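Local coordinates for protein putative rRNA methyltransferase (PDB 4RX1) that probably transfers a methyl group from S-adenosylmethionine to an adenine of 16S ribosomal RNA, at residues 24-29 with 46-51; 98-103 with 134-139; 175-180 with 212-217. All coordinates share one frame; numbering follows the deposited sequence.

Contact 1. Residues 24-29 with 46-51; sequences HARVLI and HPDTYC
His24 and Tyr50 form an edge-to-face aromatic pair at the start of a beta-alpha-beta unit, in which strand 26-31, helix 37-45 and strand 49-55 make the first crossover of a Rossmann-like methyltransferase sheet. The ring planes stand at 60° and their centroids lie 5.3 Å apart, the edge of Tyr50 being turned toward the imidazole face. Tyr50 CB also sits over that face, 4.2 Å from the imidazole centroid, a CH-pi contact. With CG anti to the backbone N (chi1 -165°), the tyrosine ring turns so that Tyr50 CD1 comes 3.8 Å from His24 CE1. The imidazole is fixed in turn by a hydrogen bond from ND1 to Leu21 O at the end of helix 14-21, whose side chains also pack against Tyr50. Three nearly straight backbone bonds, Arg26 N to Asp48 O, Tyr50 N to Arg26 O and Leu28 N to Tyr50 O, establish parallel pairing, with the short strand axes 22° apart. On the other sheet face, shared by Arg26, Leu28, Thr49 and Cys51, helix 37-45 packs on Leu28 and Cys51. There Leu28 CD2 lies 4.1 Å from Cys51 SG. Thr49 divides its two branches: CG2 is 3.8 Å from Leu28 CB, while OG1, beside the backbone N, donates to Asp48 OD1 at 2.8 Å, meeting that oxygen from above the carboxylate plane.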
loop_
_atom_site.group_PDB
_atom_site.type_symbol
_atom_site.label_atom_id
_atom_site.label_comp_id
_atom_site.label_asym_id
_atom_site.label_seq_id
_atom_site.Cartn_x
_atom_site.Cartn_y
_atom_site.Cartn_z
ATOM N N HIS A 24 18.185 -2.263 -8.771
ATOM C CA HIS A 24 17.520 -1.434 -7.782
ATOM C C HIS A 24 17.811 -1.934 -6.372
ATOM O O HIS A 24 17.675 -3.118 -6.068
ATOM C CB HIS A 24 16.015 -1.364 -8.076
ATOM C CG HIS A 24 15.695 -0.813 -9.433
ATOM N ND1 HIS A 24 15.616 -1.602 -10.564
ATOM C CD2 HIS A 24 15.421 0.452 -9.843
ATOM C CE1 HIS A 24 15.321 -0.848 -11.606
ATOM N NE2 HIS A 24 15.199 0.399 -11.199
ATOM N N ALA A 25 18.239 -1.016 -5.517
ATOM C CA ALA A 25 18.562 -1.345 -4.140
ATOM C C ALA A 25 17.295 -1.622 -3.326
ATOM O O ALA A 25 17.284 -2.504 -2.467
ATOM C CB ALA A 25 19.375 -0.231 -3.507
ATOM N N ARG A 26 16.248 -0.832 -3.560
ATOM C CA ARG A 26 15.012 -0.984 -2.796
ATOM C C ARG A 26 13.770 -1.281 -3.635
ATOM O O ARG A 26 13.731 -1.009 -4.841
ATOM C CB ARG A 26 14.780 0.261 -1.936
ATOM C CG ARG A 26 15.928 0.534 -0.979
ATOM C CD ARG A 26 15.686 1.744 -0.110
ATOM N NE ARG A 26 14.377 1.727 0.537
ATOM C CZ ARG A 26 14.173 1.300 1.785
ATOM N NH1 ARG A 26 15.187 0.805 2.498
ATOM N NH2 ARG A 26 12.951 1.336 2.303
ATOM N N VAL A 27 12.750 -1.826 -2.978
ATOM C CA VAL A 27 11.478 -2.078 -3.627
ATOM C C VAL A 27 10.342 -1.490 -2.805
ATOM O O VAL A 27 10.227 -1.760 -1.604
ATOM C CB VAL A 27 11.224 -3.596 -3.822
ATOM C CG1 VAL A 27 9.776 -3.850 -4.244
ATOM C CG2 VAL A 27 12.214 -4.199 -4.819
ATOM N N LEU A 28 9.486 -0.713 -3.468
ATOM C CA LEU A 28 8.296 -0.152 -2.843
ATOM C C LEU A 28 7.044 -0.737 -3.497
ATOM O O LEU A 28 6.944 -0.837 -4.729
ATOM C CB LEU A 28 8.280 1.383 -2.952
ATOM C CG LEU A 28 6.895 2.038 -2.737
ATOM C CD1 LEU A 28 6.465 2.005 -1.255
ATOM C CD2 LEU A 28 6.804 3.471 -3.314
ATOM N N ILE A 29 6.078 -1.121 -2.674
ATOM C CA ILE A 29 4.808 -1.589 -3.205
ATOM C C ILE A 29 3.649 -0.804 -2.602
ATOM O O ILE A 29 3.524 -0.719 -1.379
ATOM C CB ILE A 29 4.634 -3.100 -2.984
ATOM C CG1 ILE A 29 5.777 -3.853 -3.674
ATOM C CG2 ILE A 29 3.282 -3.563 -3.509
ATOM C CD1 ILE A 29 5.833 -5.342 -3.351
ATOM N N HIS A 46 12.906 8.569 -6.071
ATOM C CA HIS A 46 13.808 7.495 -5.672
ATOM C C HIS A 46 14.167 6.570 -6.818
ATOM O O HIS A 46 13.552 5.509 -6.960
ATOM C CB HIS A 46 13.165 6.677 -4.557
ATOM C CG HIS A 46 12.685 7.507 -3.417
ATOM N ND1 HIS A 46 13.542 8.055 -2.479
ATOM C CD2 HIS A 46 11.444 7.935 -3.084
ATOM C CE1 HIS A 46 12.844 8.746 -1.601
ATOM N NE2 HIS A 46 11.567 8.688 -1.945
ATOM N N PRO A 47 15.170 6.967 -7.634
ATOM C CA PRO A 47 15.645 6.191 -8.795
ATOM C C PRO A 47 16.230 4.866 -8.340
ATOM O O PRO A 47 16.362 3.957 -9.151
ATOM C CB PRO A 47 16.788 7.051 -9.370
ATOM C CG PRO A 47 16.609 8.410 -8.784
ATOM C CD PRO A 47 15.976 8.187 -7.425
ATOM N N ASP A 48 16.602 4.789 -7.065
ATOM C CA ASP A 48 17.203 3.595 -6.482
ATOM C C ASP A 48 16.123 2.557 -6.187
ATOM O O ASP A 48 16.420 1.392 -5.906
ATOM C CB ASP A 48 17.910 3.960 -5.168
ATOM C CG ASP A 48 16.956 4.605 -4.144
ATOM O OD1 ASP A 48 15.859 5.044 -4.537
ATOM O OD2 ASP A 48 17.296 4.652 -2.942
ATOM N N THR A 49 14.865 2.991 -6.241
ATOM C CA THR A 49 13.763 2.154 -5.791
ATOM C C THR A 49 12.840 1.735 -6.930
ATOM O O THR A 49 12.355 2.564 -7.700
ATOM C CB THR A 49 12.917 2.905 -4.751
ATOM O OG1 THR A 49 13.768 3.383 -3.709
ATOM C CG2 THR A 49 11.838 1.996 -4.168
ATOM N N TYR A 50 12.562 0.443 -7.006
ATOM C CA TYR A 50 11.601 -0.044 -7.971
ATOM C C TYR A 50 10.236 0.045 -7.318
ATOM O O TYR A 50 10.016 -0.527 -6.240
ATOM C CB TYR A 50 11.928 -1.477 -8.389
ATOM C CG TYR A 50 11.210 -1.919 -9.631
ATOM C CD1 TYR A 50 11.610 -1.474 -10.884
ATOM C CD2 TYR A 50 10.115 -2.779 -9.551
ATOM C CE1 TYR A 50 10.940 -1.875 -12.040
ATOM C CE2 TYR A 50 9.441 -3.196 -10.691
ATOM C CZ TYR A 50 9.853 -2.737 -11.936
ATOM O OH TYR A 50 9.171 -3.154 -13.072
ATOM N N CYS A 51 9.335 0.785 -7.966
ATOM C CA CYS A 51 8.078 1.196 -7.349
ATOM C C CYS A 51 6.882 0.569 -8.035
ATOM O O CYS A 51 6.631 0.807 -9.218
ATOM C CB CYS A 51 7.963 2.718 -7.358
ATOM S SG CYS A 51 9.356 3.533 -6.509
#

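Contact 2. Residues 98-103 with 134-139; sequences AHTLTL and ELIALL
Two neighbouring parallel strands in the middle of the sheet, 98-104 and 133-140, are joined by a ladder of five backbone hydrogen bonds. It runs from Glu134 N to His99 O, then through Leu101 N to Glu134 O, Ile136 N to Leu101 O and Leu103 N to Ile136 O, ending with Leu138 N to Leu103 O at 2.9 Å. All five N-H...O angles exceed 160°, and the short axes diverge by only 17°. Thr100 CG2 meets Ile136 CD1 at 3.8 Å on the face that also bears Thr102 and Glu134. These are the fourth and fifth strands in the 3-2-1-4-5-7-6 order of the class I methyltransferase fold, and the first strand, 26-31, flanks the pair: Asp30 OD1 is hydrogen-bonded to Thr102 OG1. On the other face, Leu103, paired with Ala137, leans diagonally back so that its CD1 lies 3.7 Å from Leu135 CD2, while staying 4.4 Å from Ala137 CB. Helix 108-115 adds Leu110 to Leu103 on this side. Glu134, its chain extended with CG anti to the backbone N (chi1 -167°), sends OE2 past strand 206-213 into a salt bridge with Arg179 NH1.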
loop_
_atom_site.group_PDB
_atom_site.type_symbol
_atom_site.label_atom_id
_atom_site.label_comp_id
_atom_site.label_asym_id
_atom_site.label_seq_id
_atom_site.Cartn_x
_atom_site.Cartn_y
_atom_site.Cartn_z
ATOM N N ALA A 98 9.116 -6.407 -1.035
ATOM C CA ALA A 98 9.008 -5.016 -0.586
ATOM C C ALA A 98 9.844 -4.639 0.662
ATOM O O ALA A 98 9.776 -5.318 1.686
ATOM C CB ALA A 98 7.544 -4.642 -0.386
ATOM N N HIS A 99 10.638 -3.568 0.547
ATOM C CA HIS A 99 11.249 -2.911 1.705
ATOM C C HIS A 99 10.194 -2.066 2.397
ATOM O O HIS A 99 10.142 -1.999 3.629
ATOM C CB HIS A 99 12.396 -1.971 1.292
ATOM C CG HIS A 99 13.604 -2.679 0.778
ATOM N ND1 HIS A 99 13.691 -3.182 -0.506
ATOM C CD2 HIS A 99 14.760 -3.037 1.398
ATOM C CE1 HIS A 99 14.858 -3.778 -0.662
ATOM N NE2 HIS A 99 15.517 -3.720 0.477
ATOM N N THR A 100 9.367 -1.406 1.588
ATOM C CA THR A 100 8.310 -0.528 2.073
ATOM C C THR A 100 6.995 -0.890 1.388
ATOM O O THR A 100 6.922 -0.969 0.148
ATOM C CB THR A 100 8.642 0.960 1.795
ATOM O OG1 THR A 100 9.929 1.268 2.339
ATOM C CG2 THR A 100 7.595 1.901 2.415
ATOM N N LEU A 101 5.962 -1.133 2.195
ATOM C CA LEU A 101 4.645 -1.442 1.663
ATOM C C LEU A 101 3.730 -0.342 2.147
ATOM O O LEU A 101 3.568 -0.164 3.357
ATOM C CB LEU A 101 4.135 -2.791 2.176
ATOM C CG LEU A 101 2.857 -3.327 1.504
ATOM C CD1 LEU A 101 2.756 -4.825 1.718
ATOM C CD2 LEU A 101 1.570 -2.656 1.968
ATOM N N THR A 102 3.105 0.375 1.219
ATOM C CA THR A 102 2.223 1.461 1.618
ATOM C C THR A 102 0.775 1.149 1.347
ATOM O O THR A 102 0.431 0.568 0.301
ATOM C CB THR A 102 2.551 2.801 0.903
ATOM O OG1 THR A 102 2.380 2.649 -0.519
ATOM C CG2 THR A 102 3.966 3.252 1.224
ATOM N N LEU A 103 -0.070 1.562 2.286
ATOM C CA LEU A 103 -1.511 1.618 2.058
ATOM C C LEU A 103 -1.955 3.037 2.359
ATOM O O LEU A 103 -1.950 3.468 3.514
ATOM C CB LEU A 103 -2.243 0.623 2.945
ATOM C CG LEU A 103 -1.747 -0.813 2.773
ATOM C CD1 LEU A 103 -1.146 -1.325 4.084
ATOM C CD2 LEU A 103 -2.852 -1.721 2.265
ATOM N N GLU A 134 9.032 -2.565 5.936
ATOM C CA GLU A 134 8.055 -1.760 6.673
ATOM C C GLU A 134 6.669 -1.695 6.005
ATOM O O GLU A 134 6.560 -1.526 4.795
ATOM C CB GLU A 134 8.630 -0.344 6.837
ATOM C CG GLU A 134 7.932 0.580 7.827
ATOM C CD GLU A 134 8.638 1.944 7.978
ATOM O OE1 GLU A 134 9.505 2.289 7.135
ATOM O OE2 GLU A 134 8.350 2.654 8.972
ATOM N N LEU A 135 5.618 -1.850 6.806
ATOM C CA LEU A 135 4.251 -1.558 6.376
ATOM C C LEU A 135 3.911 -0.176 6.903
ATOM O O LEU A 135 4.023 0.067 8.107
ATOM C CB LEU A 135 3.257 -2.572 6.961
ATOM C CG LEU A 135 1.776 -2.591 6.516
ATOM C CD1 LEU A 135 1.079 -3.858 7.007
ATOM C CD2 LEU A 135 0.999 -1.397 7.049
ATOM N N ILE A 136 3.444 0.695 6.013
ATOM C CA ILE A 136 3.063 2.066 6.353
ATOM C C ILE A 136 1.635 2.362 5.876
ATOM O O ILE A 136 1.347 2.306 4.681
ATOM C CB ILE A 136 4.044 3.078 5.709
ATOM C CG1 ILE A 136 5.479 2.748 6.125
ATOM C CG2 ILE A 136 3.719 4.526 6.104
ATOM C CD1 ILE A 136 6.493 3.745 5.604
ATOM N N ALA A 137 0.751 2.691 6.810
ATOM C CA ALA A 137 -0.653 2.898 6.480
ATOM C C ALA A 137 -1.098 4.274 6.889
ATOM O O ALA A 137 -0.772 4.739 7.991
ATOM C CB ALA A 137 -1.544 1.836 7.132
ATOM N N LEU A 138 -1.807 4.935 5.972
ATOM C CA LEU A 138 -2.420 6.237 6.222
ATOM C C LEU A 138 -3.919 6.001 6.316
ATOM O O LEU A 138 -4.564 5.664 5.323
ATOM C CB LEU A 138 -2.106 7.219 5.100
ATOM C CG LEU A 138 -0.771 7.952 5.179
ATOM C CD1 LEU A 138 -0.620 8.964 4.021
ATOM C CD2 LEU A 138 -0.631 8.648 6.530
ATOM N N LEU A 139 -4.468 6.159 7.514
ATOM C CA LEU A 139 -5.816 5.695 7.775
ATOM C C LEU A 139 -6.763 6.870 7.951
ATOM O O LEU A 139 -6.517 7.745 8.779
ATOM C CB LEU A 139 -5.805 4.835 9.025
ATOM C CG LEU A 139 -4.946 3.583 8.851
ATOM C CD1 LEU A 139 -5.103 2.677 10.047
ATOM C CD2 LEU A 139 -5.272 2.832 7.549
#

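Contact 3. Residues 175-180 with 212-217; sequences GFEIRT and EAIGGS
Gly175 to Glu177 and Glu212 to Ile214 run antiparallel, with Glu177 and Glu212 as a hydrogen-bonded pair and Phe176 and Ala213 as a non-hydrogen-bonded one. Glu177 N donates to Glu212 O and Glu212 N returns to Glu177 O, each at 2.8 Å. Beyond this pair, Ile214 N gives Gly175 O an almost straight bond (176° at the hydrogen), and Arg126 NE reaches the same oxygen. Gly175, at positive phi, ends helix 160-172 in a Schellman motif, and Phe176 begins the strand. Strand 206-213, the reversed strand of the class I methyltransferase sheet, lies between 133-140 and the edge strand 176-183. Arg179 belongs to a classic beta bulge, facing Thr210 together with Thr180. The Arg179 side chain is extended from CG to NE and crosses Glu212, so that NE forms a salt bridge with OE1 of Glu212 at 3.2 Å. That oxygen lies in the guanidinium plane, yet NE comes to it from the anti side, tilted out of the carboxylate plane, and the two planes are 61° apart; NH1 is engaged separately by Glu134. On the face of Glu177 and Glu212, Ile214 holds CG1 between its backbone N and carbonyl carbon (chi1 53°), and its CD1 lies 4.0 Å from Glu177 CB. On the face of Phe176 and Ala213, Phe176 directs CE1 to 4.1 Å from Ala213 CB, among Val129, Tyr171 and Arg126.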
loop_
_atom_site.group_PDB
_atom_site.type_symbol
_atom_site.label_atom_id
_atom_site.label_comp_id
_atom_site.label_asym_id
_atom_site.label_seq_id
_atom_site.Cartn_x
_atom_site.Cartn_y
_atom_site.Cartn_z
ATOM N N GLY A 175 3.011 -11.700 11.695
ATOM C CA GLY A 175 4.390 -11.530 11.284
ATOM C C GLY A 175 4.821 -10.081 11.336
ATOM O O GLY A 175 5.863 -9.727 10.782
ATOM N N PHE A 176 4.020 -9.245 11.992
ATOM C CA PHE A 176 4.264 -7.799 12.048
ATOM C C PHE A 176 4.414 -7.304 13.475
ATOM O O PHE A 176 3.664 -7.726 14.355
ATOM C CB PHE A 176 3.108 -7.012 11.422
ATOM C CG PHE A 176 3.114 -6.952 9.917
ATOM C CD1 PHE A 176 4.148 -6.297 9.228
ATOM C CD2 PHE A 176 2.036 -7.455 9.192
ATOM C CE1 PHE A 176 4.129 -6.193 7.824
ATOM C CE2 PHE A 176 1.998 -7.361 7.802
ATOM C CZ PHE A 176 3.043 -6.731 7.109
ATOM N N GLU A 177 5.366 -6.400 13.704
ATOM C CA GLU A 177 5.490 -5.712 14.995
ATOM C C GLU A 177 5.166 -4.245 14.781
ATOM O O GLU A 177 5.843 -3.553 14.005
ATOM C CB GLU A 177 6.893 -5.872 15.592
ATOM C CG GLU A 177 7.026 -5.291 16.990
ATOM C CD GLU A 177 6.207 -6.081 18.012
ATOM O OE1 GLU A 177 6.181 -7.323 17.894
ATOM O OE2 GLU A 177 5.581 -5.473 18.916
ATOM N N ILE A 178 4.106 -3.770 15.425
ATOM C CA ILE A 178 3.682 -2.380 15.239
ATOM C C ILE A 178 4.699 -1.405 15.816
ATOM O O ILE A 178 5.054 -1.499 16.985
ATOM C CB ILE A 178 2.312 -2.131 15.871
ATOM C CG1 ILE A 178 1.235 -2.836 15.051
ATOM C CG2 ILE A 178 2.025 -0.626 15.974
ATOM C CD1 ILE A 178 -0.118 -2.829 15.698
ATOM N N ARG A 179 5.179 -0.483 14.993
ATOM C CA ARG A 179 6.085 0.549 15.479
ATOM C C ARG A 179 5.325 1.787 15.919
ATOM O O ARG A 179 5.250 2.090 17.104
ATOM C CB ARG A 179 7.076 0.946 14.402
ATOM C CG ARG A 179 7.838 -0.188 13.770
ATOM C CD ARG A 179 9.179 0.358 13.321
ATOM N NE ARG A 179 9.933 -0.525 12.432
ATOM C CZ ARG A 179 10.110 -0.268 11.143
ATOM N NH1 ARG A 179 9.571 0.825 10.621
ATOM N NH2 ARG A 179 10.805 -1.097 10.388
ATOM N N THR A 180 4.720 2.469 14.957
ATOM C CA THR A 180 4.126 3.776 15.193
ATOM C C THR A 180 2.606 3.725 15.121
ATOM O O THR A 180 2.033 3.076 14.239
ATOM C CB THR A 180 4.610 4.787 14.118
ATOM O OG1 THR A 180 6.039 4.892 14.154
ATOM C CG2 THR A 180 3.961 6.168 14.293
ATOM N N GLU A 212 6.829 -3.267 11.442
ATOM C CA GLU A 212 7.978 -3.906 10.857
ATOM C C GLU A 212 7.672 -5.376 10.627
ATOM O O GLU A 212 7.071 -6.031 11.485
ATOM C CB GLU A 212 9.163 -3.756 11.804
ATOM C CG GLU A 212 10.413 -4.548 11.414
ATOM C CD GLU A 212 11.578 -4.244 12.327
ATOM O OE1 GLU A 212 11.447 -3.295 13.131
ATOM O OE2 GLU A 212 12.608 -4.958 12.255
ATOM N N ALA A 213 8.095 -5.910 9.485
ATOM C CA ALA A 213 7.885 -7.325 9.233
ATOM C C ALA A 213 8.980 -8.069 9.975
ATOM O O ALA A 213 10.166 -7.751 9.830
ATOM C CB ALA A 213 7.951 -7.640 7.751
ATOM N N ILE A 214 8.587 -9.087 10.729
ATOM C CA ILE A 214 9.537 -9.814 11.545
ATOM C C ILE A 214 9.644 -11.257 11.077
ATOM O O ILE A 214 8.637 -11.899 10.761
ATOM C CB ILE A 214 9.206 -9.693 13.059
ATOM C CG1 ILE A 214 7.751 -10.081 13.317
ATOM C CG2 ILE A 214 9.490 -8.238 13.562
ATOM C CD1 ILE A 214 7.264 -9.794 14.730
ATOM N N GLY A 215 10.883 -11.741 11.001
ATOM C CA GLY A 215 11.174 -13.113 10.615
ATOM C C GLY A 215 12.130 -13.725 11.616
ATOM O O GLY A 215 12.361 -13.147 12.675
ATOM N N GLY A 216 12.690 -14.885 11.285
ATOM C CA GLY A 216 13.655 -15.556 12.147
ATOM C C GLY A 216 15.028 -14.898 12.194
ATOM O O GLY A 216 15.222 -13.815 11.650
ATOM N N SER A 217 15.983 -15.562 12.838
ATOM C CA SER A 217 17.319 -15.000 13.037
ATOM C C SER A 217 18.373 -16.080 13.272
ATOM O O SER A 217 18.107 -17.273 13.116
ATOM C CB SER A 217 17.307 -14.034 14.219
ATOM O OG SER A 217 16.991 -14.726 15.412
#

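Overall arrangement
Following the chain from the N terminus, the three contacts occur in series, none enclosing or crossing another. Contact 1 closes a short loop through helix 37-45, joining the first and second strands of the sheet. Contact 2 closes a longer one through helices 108-115 and 119-126, and contact 3 closes the loop through helix 194-200, which returns the last strand, 206-213, beside 176-183. All belong to one mixed sheet. Contacts 1 and 2 meet where strands 26-31 and 98-104 run side by side, with Ile29 O 2.9 Å from Thr102 N. Contacts 2 and 3 touch through Leu135 CD1 and Phe176 CZ, 3.5 Å apart. The centres of contacts 1 and 3 are about 21 Å apart, with contact 2 bridging them.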